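Local structure of bacteriorhodopsin (Nanosalina sp., 6EYU) at residues A[19-24]-A[58-63]; A[86-91]-A[161-166]; A[125-130]-A[179-184]. The protein pumps protons inward across the membrane, probably using light absorbed by its bound retinal to drive the transport. All coordinates share one frame; numbering follows the deposited sequence.

Contact 1: residues A[19-24]-A[58-63]; sequences AYIITA and MYTNFL. With MUN ([(2~{S})-2,3-bis(oxidanyl)propyl] (~{E})-undec-2-enoate), chain U; LFA (eicosane), chain F.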
loop_
_atom_site.group_PDB
_atom_site.type_symbol
_atom_site.label_atom_id
_atom_site.label_comp_id
_atom_site.label_asym_id
_atom_site.label_seq_id
_atom_site.Cartn_x
_atom_site.Cartn_y
_atom_site.Cartn_z
ATOM N N ALA A 19 16.482 -22.791 -5.254
ATOM C CA ALA A 19 17.399 -22.184 -6.210
ATOM C C ALA A 19 16.930 -20.782 -6.582
ATOM O O ALA A 19 17.743 -19.896 -6.849
ATOM C CB ALA A 19 17.513 -23.050 -7.456
ATOM N N TYR A 20 15.615 -20.582 -6.587
ATOM C CA TYR A 20 15.042 -19.286 -6.925
ATOM C C TYR A 20 15.326 -18.268 -5.826
ATOM O O TYR A 20 15.741 -17.143 -6.104
ATOM C CB TYR A 20 13.532 -19.408 -7.144
ATOM C CG TYR A 20 12.860 -18.102 -7.504
ATOM C CD1 TYR A 20 12.888 -17.620 -8.807
ATOM C CD2 TYR A 20 12.156 -17.375 -6.553
ATOM C CE1 TYR A 20 12.247 -16.443 -9.147
ATOM C CE2 TYR A 20 11.495 -16.209 -6.889
ATOM C CZ TYR A 20 11.549 -15.745 -8.186
ATOM O OH TYR A 20 10.906 -14.575 -8.520
ATOM N N ILE A 21 15.095 -18.663 -4.577
ATOM C CA ILE A 21 15.255 -17.750 -3.451
ATOM C C ILE A 21 16.717 -17.345 -3.288
ATOM O O ILE A 21 17.020 -16.180 -3.025
ATOM C CB ILE A 21 14.763 -18.379 -2.134
ATOM C CG1 ILE A 21 13.245 -18.560 -2.165
ATOM C CG2 ILE A 21 15.160 -17.505 -0.954
ATOM C CD1 ILE A 21 12.697 -19.323 -0.979
ATOM N N ILE A 22 17.620 -18.300 -3.475
ATOM C CA ILE A 22 19.044 -18.052 -3.279
ATOM C C ILE A 22 19.581 -17.107 -4.349
ATOM O O ILE A 22 20.333 -16.180 -4.049
ATOM C CB ILE A 22 19.855 -19.362 -3.319
ATOM C CG1 ILE A 22 19.443 -20.277 -2.164
ATOM C CG2 ILE A 22 21.345 -19.063 -3.245
ATOM C CD1 ILE A 22 19.848 -21.722 -2.358
ATOM N N THR A 23 19.151 -17.316 -5.589
ATOM C CA THR A 23 19.580 -16.472 -6.700
ATOM C C THR A 23 18.958 -15.084 -6.596
ATOM O O THR A 23 19.537 -14.099 -7.054
ATOM C CB THR A 23 19.190 -17.089 -8.056
ATOM O OG1 THR A 23 17.818 -17.501 -8.023
ATOM C CG2 THR A 23 20.071 -18.286 -8.375
ATOM N N ALA A 24 17.770 -15.014 -6.003
ATOM C CA ALA A 24 17.079 -13.743 -5.824
ATOM C C ALA A 24 17.837 -12.857 -4.841
ATOM O O ALA A 24 18.130 -11.697 -5.134
ATOM C CB ALA A 24 15.659 -13.979 -5.334
ATOM N N MET A 58 8.551 -13.924 -0.256
ATOM C CA MET A 58 7.196 -14.452 -0.337
ATOM C C MET A 58 7.221 -15.948 -0.637
ATOM O O MET A 58 6.333 -16.687 -0.211
ATOM C CB MET A 58 6.399 -13.717 -1.417
ATOM C CG MET A 58 6.022 -12.290 -1.046
ATOM S SD MET A 58 5.689 -12.088 0.714
ATOM C CE MET A 58 4.267 -13.158 0.917
ATOM N N TYR A 59 8.295 -16.405 -1.274
ATOM C CA TYR A 59 8.378 -17.790 -1.727
ATOM C C TYR A 59 8.830 -18.719 -0.603
ATOM O O TYR A 59 8.705 -19.939 -0.711
ATOM C CB TYR A 59 9.333 -17.910 -2.916
ATOM C CG TYR A 59 8.642 -17.875 -4.262
ATOM C CD1 TYR A 59 7.913 -16.762 -4.659
ATOM C CD2 TYR A 59 8.748 -18.940 -5.148
ATOM C CE1 TYR A 59 7.332 -16.699 -5.911
ATOM C CE2 TYR A 59 8.174 -18.883 -6.404
ATOM C CZ TYR A 59 7.471 -17.759 -6.782
ATOM O OH TYR A 59 6.868 -17.712 -8.018
ATOM N N THR A 60 9.330 -18.139 0.483
ATOM C CA THR A 60 9.664 -18.917 1.672
ATOM C C THR A 60 8.407 -19.526 2.284
ATOM O O THR A 60 8.488 -20.377 3.170
ATOM C CB THR A 60 10.365 -18.053 2.737
ATOM O OG1 THR A 60 9.534 -16.938 3.081
ATOM C CG2 THR A 60 11.704 -17.547 2.222
ATOM N N ASN A 61 7.247 -19.113 1.783
ATOM C CA ASN A 61 5.976 -19.612 2.294
ATOM C C ASN A 61 5.590 -20.927 1.623
ATOM O O ASN A 61 4.637 -21.586 2.039
ATOM C CB ASN A 61 4.871 -18.576 2.080
ATOM C CG ASN A 61 4.956 -17.422 3.059
ATOM O OD1 ASN A 61 4.772 -17.599 4.263
ATOM N ND2 ASN A 61 5.192 -16.222 2.539
ATOM N N PHE A 62 6.382 -21.347 0.641
ATOM C CA PHE A 62 6.261 -22.693 0.094
ATOM C C PHE A 62 7.197 -23.664 0.809
ATOM O O PHE A 62 6.943 -24.868 0.842
ATOM C CB PHE A 62 6.560 -22.692 -1.408
ATOM C CG PHE A 62 5.630 -21.825 -2.210
ATOM C CD1 PHE A 62 4.262 -22.043 -2.183
ATOM C CD2 PHE A 62 6.129 -20.819 -3.019
ATOM C CE1 PHE A 62 3.405 -21.242 -2.916
ATOM C CE2 PHE A 62 5.277 -20.014 -3.754
ATOM C CZ PHE A 62 3.913 -20.226 -3.702
ATOM N N LEU A 63 8.243 -23.129 1.429
ATOM C CA LEU A 63 9.188 -23.950 2.180
ATOM C C LEU A 63 8.691 -24.188 3.602
ATOM O O LEU A 63 9.208 -25.051 4.313
ATOM C CB LEU A 63 10.563 -23.281 2.221
ATOM C CG LEU A 63 11.210 -23.001 0.864
ATOM C CD1 LEU A 63 12.664 -22.595 1.043
ATOM C CD2 LEU A 63 11.097 -24.216 -0.045
HETATM C CAN MUN U . 20.259 -16.666 1.003
HETATM C CAM MUN U . 18.893 -16.857 1.665
HETATM C CAK MUN U . 18.784 -18.285 2.204
HETATM C CAH MUN U . 18.223 -19.200 1.113
HETATM C CAF MUN U . 16.853 -19.734 1.540
HETATM C CAC MUN U . 16.861 -20.659 2.775
HETATM C CAA MUN U . 15.496 -21.269 3.169
HETATM O OAD MUN U . 14.457 -20.667 2.906
HETATM O OAB MUN U . 15.568 -22.256 4.102
HETATM C CAE MUN U . 14.525 -22.059 5.062
HETATM C CAG MUN U . 13.688 -23.334 5.186
HETATM O OAJ MUN U . 14.255 -24.359 4.367
HETATM C CAI MUN U . 13.675 -23.793 6.646
HETATM O OAL MUN U . 13.180 -25.132 6.720
HETATM C C7 LFA F . 23.555 -19.144 -8.644
HETATM C C8 LFA F . 23.954 -20.241 -7.660
HETATM C C9 LFA F . 22.739 -20.647 -6.829
HETATM C C10 LFA F . 22.472 -22.141 -7.004
HETATM C C11 LFA F . 21.662 -22.656 -5.817
HETATM C C12 LFA F . 21.235 -24.102 -6.066
HETATM C C13 LFA F . 20.376 -24.582 -4.897
HETATM C C14 LFA F . 19.940 -26.029 -5.120
HETATM C C15 LFA F . 19.144 -26.501 -3.905
HETATM C C16 LFA F . 19.083 -28.027 -3.872
HETATM C C17 LFA F . 17.766 -28.462 -3.231
HETATM C C18 LFA F . 18.043 -29.339 -2.012
HETATM C C19 LFA F . 16.742 -30.002 -1.563
HETATM C C20 LFA F . 15.688 -28.928 -1.307
#

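Contact 2: residues A[86-91]-A[161-166]; sequences LALGLT and RAYKIL. With MUN ([(2~{S})-2,3-bis(oxidanyl)propyl] (~{E})-undec-2-enoate), chain M.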
loop_
_atom_site.group_PDB
_atom_site.type_symbol
_atom_site.label_atom_id
_atom_site.label_comp_id
_atom_site.label_asym_id
_atom_site.label_seq_id
_atom_site.Cartn_x
_atom_site.Cartn_y
_atom_site.Cartn_z
ATOM N N LEU A 86 7.360 -0.261 -12.965
ATOM C CA LEU A 86 8.022 0.980 -12.580
ATOM C C LEU A 86 9.356 1.113 -13.307
ATOM O O LEU A 86 9.667 2.162 -13.868
ATOM C CB LEU A 86 8.252 1.020 -11.068
ATOM C CG LEU A 86 8.798 2.346 -10.537
ATOM C CD1 LEU A 86 7.886 3.496 -10.939
ATOM C CD2 LEU A 86 8.969 2.298 -9.027
ATOM N N ALA A 87 10.132 0.035 -13.299
ATOM C CA ALA A 87 11.428 0.015 -13.966
ATOM C C ALA A 87 11.265 0.278 -15.460
ATOM O O ALA A 87 11.976 1.101 -16.036
ATOM C CB ALA A 87 12.112 -1.325 -13.740
ATOM N N LEU A 88 10.396 -0.498 -16.097
ATOM C CA LEU A 88 10.062 -0.290 -17.502
ATOM C C LEU A 88 9.693 1.169 -17.750
ATOM O O LEU A 88 10.270 1.828 -18.615
ATOM C CB LEU A 88 8.895 -1.195 -17.902
ATOM C CG LEU A 88 8.847 -1.665 -19.359
ATOM C CD1 LEU A 88 10.231 -1.657 -19.989
ATOM C CD2 LEU A 88 8.229 -3.053 -19.437
ATOM N N GLY A 89 8.743 1.673 -16.968
ATOM C CA GLY A 89 8.276 3.047 -17.116
ATOM C C GLY A 89 9.408 4.047 -16.998
ATOM O O GLY A 89 9.525 4.966 -17.810
ATOM N N LEU A 90 10.250 3.863 -15.987
ATOM C CA LEU A 90 11.327 4.803 -15.706
ATOM C C LEU A 90 12.405 4.725 -16.777
ATOM O O LEU A 90 12.951 5.744 -17.201
ATOM C CB LEU A 90 11.933 4.512 -14.334
ATOM C CG LEU A 90 11.016 4.890 -13.172
ATOM C CD1 LEU A 90 11.737 4.771 -11.839
ATOM C CD2 LEU A 90 10.483 6.298 -13.380
ATOM N N THR A 91 12.668 3.512 -17.252
ATOM C CA THR A 91 13.513 3.316 -18.422
ATOM C C THR A 91 13.051 4.207 -19.569
ATOM O O THR A 91 13.844 4.946 -20.153
ATOM C CB THR A 91 13.483 1.850 -18.889
ATOM O OG1 THR A 91 13.793 0.986 -17.789
ATOM C CG2 THR A 91 14.487 1.627 -20.007
ATOM N N ARG A 161 15.563 2.170 -28.259
ATOM C CA ARG A 161 15.735 0.761 -28.590
ATOM C C ARG A 161 15.740 -0.092 -27.326
ATOM O O ARG A 161 15.087 -1.133 -27.265
ATOM C CB ARG A 161 17.039 0.550 -29.364
ATOM C CG ARG A 161 16.854 -0.134 -30.709
ATOM C CD ARG A 161 18.168 -0.680 -31.244
ATOM N NE ARG A 161 19.304 0.157 -30.873
ATOM C CZ ARG A 161 19.591 1.322 -31.443
ATOM N NH1 ARG A 161 18.809 1.807 -32.397
ATOM N NH2 ARG A 161 20.640 2.023 -31.032
ATOM N N ALA A 162 16.457 0.374 -26.308
ATOM C CA ALA A 162 16.487 -0.305 -25.018
ATOM C C ALA A 162 15.071 -0.585 -24.528
ATOM O O ALA A 162 14.731 -1.722 -24.201
ATOM C CB ALA A 162 17.244 0.535 -24.000
ATOM N N TYR A 163 14.247 0.458 -24.484
ATOM C CA TYR A 163 12.895 0.339 -23.952
ATOM C C TYR A 163 12.101 -0.703 -24.734
ATOM O O TYR A 163 11.477 -1.589 -24.149
ATOM C CB TYR A 163 12.177 1.688 -24.008
ATOM C CG TYR A 163 10.694 1.599 -23.724
ATOM C CD1 TYR A 163 10.229 1.472 -22.422
ATOM C CD2 TYR A 163 9.784 1.434 -24.760
ATOM C CE1 TYR A 163 8.893 1.236 -22.159
ATOM C CE2 TYR A 163 8.445 1.204 -24.507
ATOM C CZ TYR A 163 8.004 1.111 -23.205
ATOM O OH TYR A 163 6.668 0.908 -22.947
ATOM N N LYS A 164 12.144 -0.604 -26.059
ATOM C CA LYS A 164 11.298 -1.428 -26.915
ATOM C C LYS A 164 11.663 -2.903 -26.781
ATOM O O LYS A 164 10.788 -3.768 -26.768
ATOM C CB LYS A 164 11.430 -0.990 -28.376
ATOM C CG LYS A 164 10.735 0.326 -28.692
ATOM C CD LYS A 164 10.371 0.425 -30.164
ATOM C CE LYS A 164 11.453 1.138 -30.960
ATOM N NZ LYS A 164 11.117 2.567 -31.211
ATOM N N ILE A 165 12.956 -3.182 -26.644
ATOM C CA ILE A 165 13.419 -4.535 -26.364
ATOM C C ILE A 165 12.832 -5.041 -25.052
ATOM O O ILE A 165 12.165 -6.075 -25.017
ATOM C CB ILE A 165 14.955 -4.599 -26.276
ATOM C CG1 ILE A 165 15.569 -4.561 -27.677
ATOM C CG2 ILE A 165 15.391 -5.861 -25.546
ATOM C CD1 ILE A 165 16.951 -3.948 -27.720
ATOM N N LEU A 166 13.045 -4.282 -23.982
ATOM C CA LEU A 166 12.553 -4.662 -22.663
ATOM C C LEU A 166 11.036 -4.814 -22.680
ATOM O O LEU A 166 10.495 -5.794 -22.165
ATOM C CB LEU A 166 12.958 -3.616 -21.623
ATOM C CG LEU A 166 14.414 -3.678 -21.158
ATOM C CD1 LEU A 166 14.850 -2.336 -20.591
ATOM C CD2 LEU A 166 14.602 -4.784 -20.132
HETATM C CAN MUN M . 2.224 -1.267 -5.138
HETATM C CAM MUN M . 3.748 -1.151 -5.190
HETATM C CAK MUN M . 4.149 0.326 -5.221
HETATM C CAH MUN M . 5.287 0.556 -4.224
HETATM C CAF MUN M . 5.855 1.974 -4.365
HETATM C CAC MUN M . 6.185 2.455 -5.782
HETATM C CAA MUN M . 6.378 3.969 -5.929
HETATM O OAD MUN M . 6.402 4.699 -4.936
HETATM O OAB MUN M . 6.692 4.392 -7.184
HETATM C CAE MUN M . 6.133 5.691 -7.404
HETATM C CAG MUN M . 7.250 6.684 -7.736
HETATM O OAJ MUN M . 8.485 5.980 -7.892
HETATM C CAI MUN M . 6.912 7.416 -9.037
HETATM O OAL MUN M . 7.749 8.568 -9.168
#

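Contact 3: residues A[125-130]-A[179-184]; sequences GSITPY and TVWYIS. With RET (retinal), chain D.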
loop_
_atom_site.group_PDB
_atom_site.type_symbol
_atom_site.label_atom_id
_atom_site.label_comp_id
_atom_site.label_asym_id
_atom_site.label_seq_id
_atom_site.Cartn_x
_atom_site.Cartn_y
_atom_site.Cartn_z
ATOM N N GLY A 125 -13.382 -19.119 -5.796
ATOM C CA GLY A 125 -13.600 -20.273 -6.660
ATOM C C GLY A 125 -14.376 -19.908 -7.910
ATOM O O GLY A 125 -15.155 -20.709 -8.426
ATOM N N SER A 126 -14.150 -18.695 -8.404
ATOM C CA SER A 126 -14.885 -18.185 -9.557
ATOM C C SER A 126 -13.923 -17.595 -10.581
ATOM O O SER A 126 -12.950 -16.932 -10.222
ATOM C CB SER A 126 -15.887 -17.116 -9.113
ATOM O OG SER A 126 -16.624 -16.621 -10.218
ATOM N N ILE A 127 -14.224 -17.801 -11.860
ATOM C CA ILE A 127 -13.314 -17.409 -12.929
ATOM C C ILE A 127 -13.579 -15.975 -13.377
ATOM O O ILE A 127 -12.859 -15.437 -14.218
ATOM C CB ILE A 127 -13.444 -18.338 -14.150
ATOM C CG1 ILE A 127 -12.204 -18.219 -15.040
ATOM C CG2 ILE A 127 -14.694 -17.994 -14.947
ATOM C CD1 ILE A 127 -10.949 -18.786 -14.416
ATOM N N THR A 128 -14.635 -15.371 -12.841
ATOM C CA THR A 128 -15.082 -14.067 -13.314
ATOM C C THR A 128 -13.963 -13.036 -13.201
ATOM O O THR A 128 -13.600 -12.401 -14.191
ATOM C CB THR A 128 -16.309 -13.566 -12.530
ATOM O OG1 THR A 128 -17.444 -14.386 -12.835
ATOM C CG2 THR A 128 -16.620 -12.120 -12.891
ATOM N N PRO A 129 -13.396 -12.881 -11.994
ATOM C CA PRO A 129 -12.376 -11.858 -11.774
ATOM C C PRO A 129 -11.149 -12.068 -12.655
ATOM O O PRO A 129 -10.598 -11.105 -13.188
ATOM C CB PRO A 129 -12.008 -12.029 -10.293
ATOM C CG PRO A 129 -13.126 -12.810 -9.688
ATOM C CD PRO A 129 -13.639 -13.688 -10.788
ATOM N N TYR A 130 -10.790 -13.328 -12.882
ATOM C CA TYR A 130 -9.709 -13.662 -13.802
ATOM C C TYR A 130 -9.887 -12.925 -15.126
ATOM O O TYR A 130 -8.919 -12.440 -15.710
ATOM C CB TYR A 130 -9.665 -15.172 -14.048
ATOM C CG TYR A 130 -8.717 -15.588 -15.152
ATOM C CD1 TYR A 130 -9.177 -15.777 -16.449
ATOM C CD2 TYR A 130 -7.408 -15.954 -14.865
ATOM C CE1 TYR A 130 -8.338 -16.241 -17.445
ATOM C CE2 TYR A 130 -6.561 -16.417 -15.854
ATOM C CZ TYR A 130 -7.030 -16.554 -17.143
ATOM O OH TYR A 130 -6.187 -17.003 -18.135
ATOM N N THR A 179 -1.875 -17.828 -18.496
ATOM C CA THR A 179 -1.990 -19.082 -19.231
ATOM C C THR A 179 -1.690 -20.273 -18.328
ATOM O O THR A 179 -2.503 -21.189 -18.207
ATOM C CB THR A 179 -1.032 -19.116 -20.437
ATOM O OG1 THR A 179 -1.239 -17.954 -21.251
ATOM C CG2 THR A 179 -1.269 -20.366 -21.271
ATOM N N VAL A 180 -0.532 -20.246 -17.674
ATOM C CA VAL A 180 -0.154 -21.312 -16.752
ATOM C C VAL A 180 -1.145 -21.399 -15.595
ATOM O O VAL A 180 -1.560 -22.490 -15.203
ATOM C CB VAL A 180 1.260 -21.096 -16.180
ATOM C CG1 VAL A 180 1.534 -19.613 -15.977
ATOM C CG2 VAL A 180 1.427 -21.860 -14.876
ATOM N N TRP A 181 -1.579 -20.244 -15.105
ATOM C CA TRP A 181 -2.558 -20.186 -14.024
ATOM C C TRP A 181 -3.835 -20.917 -14.424
ATOM O O TRP A 181 -4.368 -21.717 -13.654
ATOM C CB TRP A 181 -2.877 -18.730 -13.678
ATOM C CG TRP A 181 -3.660 -18.564 -12.409
ATOM C CD1 TRP A 181 -3.155 -18.292 -11.170
ATOM C CD2 TRP A 181 -5.084 -18.437 -12.294
ATOM N NE1 TRP A 181 -4.174 -18.011 -10.292
ATOM C CE2 TRP A 181 -5.369 -18.105 -10.954
ATOM C CE3 TRP A 181 -6.142 -18.540 -13.202
ATOM C CZ2 TRP A 181 -6.671 -17.931 -10.489
ATOM C CZ3 TRP A 181 -7.435 -18.381 -12.735
ATOM C CH2 TRP A 181 -7.687 -18.074 -11.392
ATOM N N TYR A 182 -4.247 -20.732 -15.674
ATOM C CA TYR A 182 -5.538 -21.228 -16.134
ATOM C C TYR A 182 -5.496 -22.738 -16.339
ATOM O O TYR A 182 -6.439 -23.447 -15.988
ATOM C CB TYR A 182 -5.939 -20.535 -17.438
ATOM C CG TYR A 182 -7.378 -20.775 -17.838
ATOM C CD1 TYR A 182 -7.724 -21.870 -18.618
ATOM C CD2 TYR A 182 -8.402 -20.007 -17.299
ATOM C CE1 TYR A 182 -9.046 -22.156 -18.902
ATOM C CE2 TYR A 182 -9.726 -20.287 -17.575
ATOM C CZ TYR A 182 -10.043 -21.367 -18.371
ATOM O OH TYR A 182 -11.359 -21.637 -18.665
ATOM N N ILE A 183 -4.396 -23.227 -16.904
ATOM C CA ILE A 183 -4.296 -24.632 -17.282
ATOM C C ILE A 183 -3.820 -25.486 -16.111
ATOM O O ILE A 183 -3.909 -26.713 -16.152
ATOM C CB ILE A 183 -3.331 -24.832 -18.468
ATOM C CG1 ILE A 183 -1.897 -24.493 -18.057
ATOM C CG2 ILE A 183 -3.758 -23.977 -19.651
ATOM C CD1 ILE A 183 -0.855 -24.982 -19.039
ATOM N N SER A 184 -3.393 -24.830 -15.036
ATOM C CA SER A 184 -2.953 -25.538 -13.839
ATOM C C SER A 184 -4.115 -26.290 -13.202
ATOM O O SER A 184 -5.247 -25.807 -13.185
ATOM C CB SER A 184 -2.353 -24.558 -12.828
ATOM O OG SER A 184 -2.347 -25.111 -11.524
HETATM C C1 RET D . -3.055 -13.628 -12.636
HETATM C C2 RET D . -4.517 -13.682 -12.182
HETATM C C3 RET D . -5.456 -13.997 -13.345
HETATM C C4 RET D . -5.434 -12.861 -14.363
HETATM C C5 RET D . -3.999 -12.415 -14.644
HETATM C C6 RET D . -2.915 -12.761 -13.895
HETATM C C7 RET D . -1.599 -12.301 -14.296
HETATM C C8 RET D . -0.499 -12.587 -13.546
HETATM C C9 RET D . 0.775 -12.025 -13.915
HETATM C C10 RET D . 1.927 -12.332 -13.198
HETATM C C11 RET D . 3.232 -11.899 -13.523
HETATM C C12 RET D . 4.137 -12.313 -12.552
HETATM C C13 RET D . 5.501 -11.951 -12.487
HETATM C C14 RET D . 6.307 -12.424 -11.443
HETATM C C15 RET D . 7.629 -12.067 -11.196
HETATM C C16 RET D . -2.195 -12.999 -11.538
HETATM C C17 RET D . -2.548 -15.035 -12.960
HETATM C C18 RET D . -3.762 -11.535 -15.873
HETATM C C19 RET D . 0.870 -11.114 -15.140
HETATM C C20 RET D . 6.106 -11.063 -13.577
#

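Contact 1: residues A[19-24]-A[58-63]
Y20 and I21 on helix 14-38 meet Y59, T60 and L63 on helix 42-63, joining the first two transmembrane helices of the rhodopsin bundle. The two segments run antiparallel, their directions 150° apart and their axes 10.1 Å from each other at closest. Y20 comes over one face of the Y59 ring, its CE2 standing 4.0 Å above the centre of that ring; F62, one turn on, covers the opposite face with its own CE2. Y59 is thus sandwiched, with the Y20 and Y59 planes inclined at 35°. Both phenols send their hydroxyls to other parts of the chain: Y20 OH bonds S55 OG, and Y59 OH reaches the L205 carbonyl on helix 198-230. The tyrosine side of this contact in the seven-helix fold faces the interior, where Y20 also touches K213 and its side chain lies about 5 Å from retinal. I21 carries the other half of the contact. With CG1 beside the backbone N (chi1 -68°) and an extended chi2, it stretches across so that CG1 lies 4.0 Å from Y59 CB. Its CD1 ends 3.8 Å from T60 CG2, and it meets L63 CD1 tip to tip at the same 3.8 Å. The branch methyl of I21, CG2, turns instead to the lipid, 3.7 Å from CAF of the MUN acyl chain, while L63 CD1 borders the ester carbonyl oxygen, OAD, of that molecule. T60 OG1 is held by the L57 carbonyl and by Q124 of the second subunit, which places T60 at the interface with that subunit.

Contact 2: residues A[86-91]-A[161-166]
Segments 86-91 and 161-166 cross antiparallel at 155° with their axes 9.8 Å apart, and T91 and Y163 bring their CA atoms nearest, at 6.3 Å. L88 does most of the touching from helix 72-93: its CD1 sits 3.7 Å from L166 CB, the two leucine side chains lying alongside and running opposite ways. The same methyl lies 3.9 Å from Y163 CE1, where L88 lies crosswise to the phenol. Y163 CG is anti to the backbone N (chi1 169°), which swings the ring alongside helix 72-93 and sets its edge in plane against L88 O, with Y163 CD1 3.8 Å from that oxygen. The far end of the phenol bonds the L144 carbonyl. T91 offers its methyl, CG2, to L166 CD1 at 4.0 Å. Its hydroxyl turns back to lie above the carbonyl plane of A87 O, a bond modelled doubtfully short, and has OD1 of D220 on helix 198-230 as a second partner; T91 N approaches A87 O from the opposite face. Y216 and L219, also on helix 198-230, pack on L166. Dispersion and fit therefore join the two helices, while the buried hydroxyls find their partners within their own helix or on other parts of the bundle.

Contact 3: residues A[125-130]-A[179-184]
I127 and Y130 reach from segment 125-130 to W181 and Y182 on helix 157-183. The chain enters at G125, which, with positive phi, is the C-prime residue of the Schellman motif ending helix 101-124; S126 follows, with a weak hydrogen bond from OG to N64 of the third subunit. I127 then points CD1 at the edge of the W181 ring, in its plane and 3.9 Å from CZ3, and 3.7 Å from Y182 CE2. P129 packs back on T117 and L120. Y130 comes last, CG anti to its N (chi1 171°), and lies nearly parallel to the W181 six-membered ring (13°) but slid aside, so the rings barely overlap at 5.0 Å between centroids. It meets Y182 obliquely, its OH 3.6 Å from Y182 CB, and this hydroxyl bonds the P178 carbonyl. Y130 CD2 also presses on retinal C3, at 3.2 Å. A leucine at Y130 would probably leave the P178 carbonyl without its hydroxyl mate and open a gap beside the ionone ring. W181, anchored through NE1 to Y74 OH, lays a face against the retinal methyl C17, 3.7 Å from CG. Such aromatic walls round the ionone ring are characteristic of the retinal pocket of microbial rhodopsins.

In the fold
Contacts 1 and 2 are buried helix-helix seams between different pairs of transmembrane helices and lie on opposite sides of the chain's centre, about 26 Å apart between centres. Contact 3 is only partly buried and joins the start of helix 128-145 to the end of helix 157-183. That last helix also serves contact 2, so its two ends are fastened to different neighbours, with about 29 Å between the contact centres. Aromatic rings dominate contact 3, where they touch retinal directly; contact 1 mixes a tyrosine pair with aliphatic packing against lipid, and contact 2 sets leucines and a threonine methyl against a single tyrosine. Contacts 1 and 3 each border another subunit, whereas contact 2 stays within its own chain.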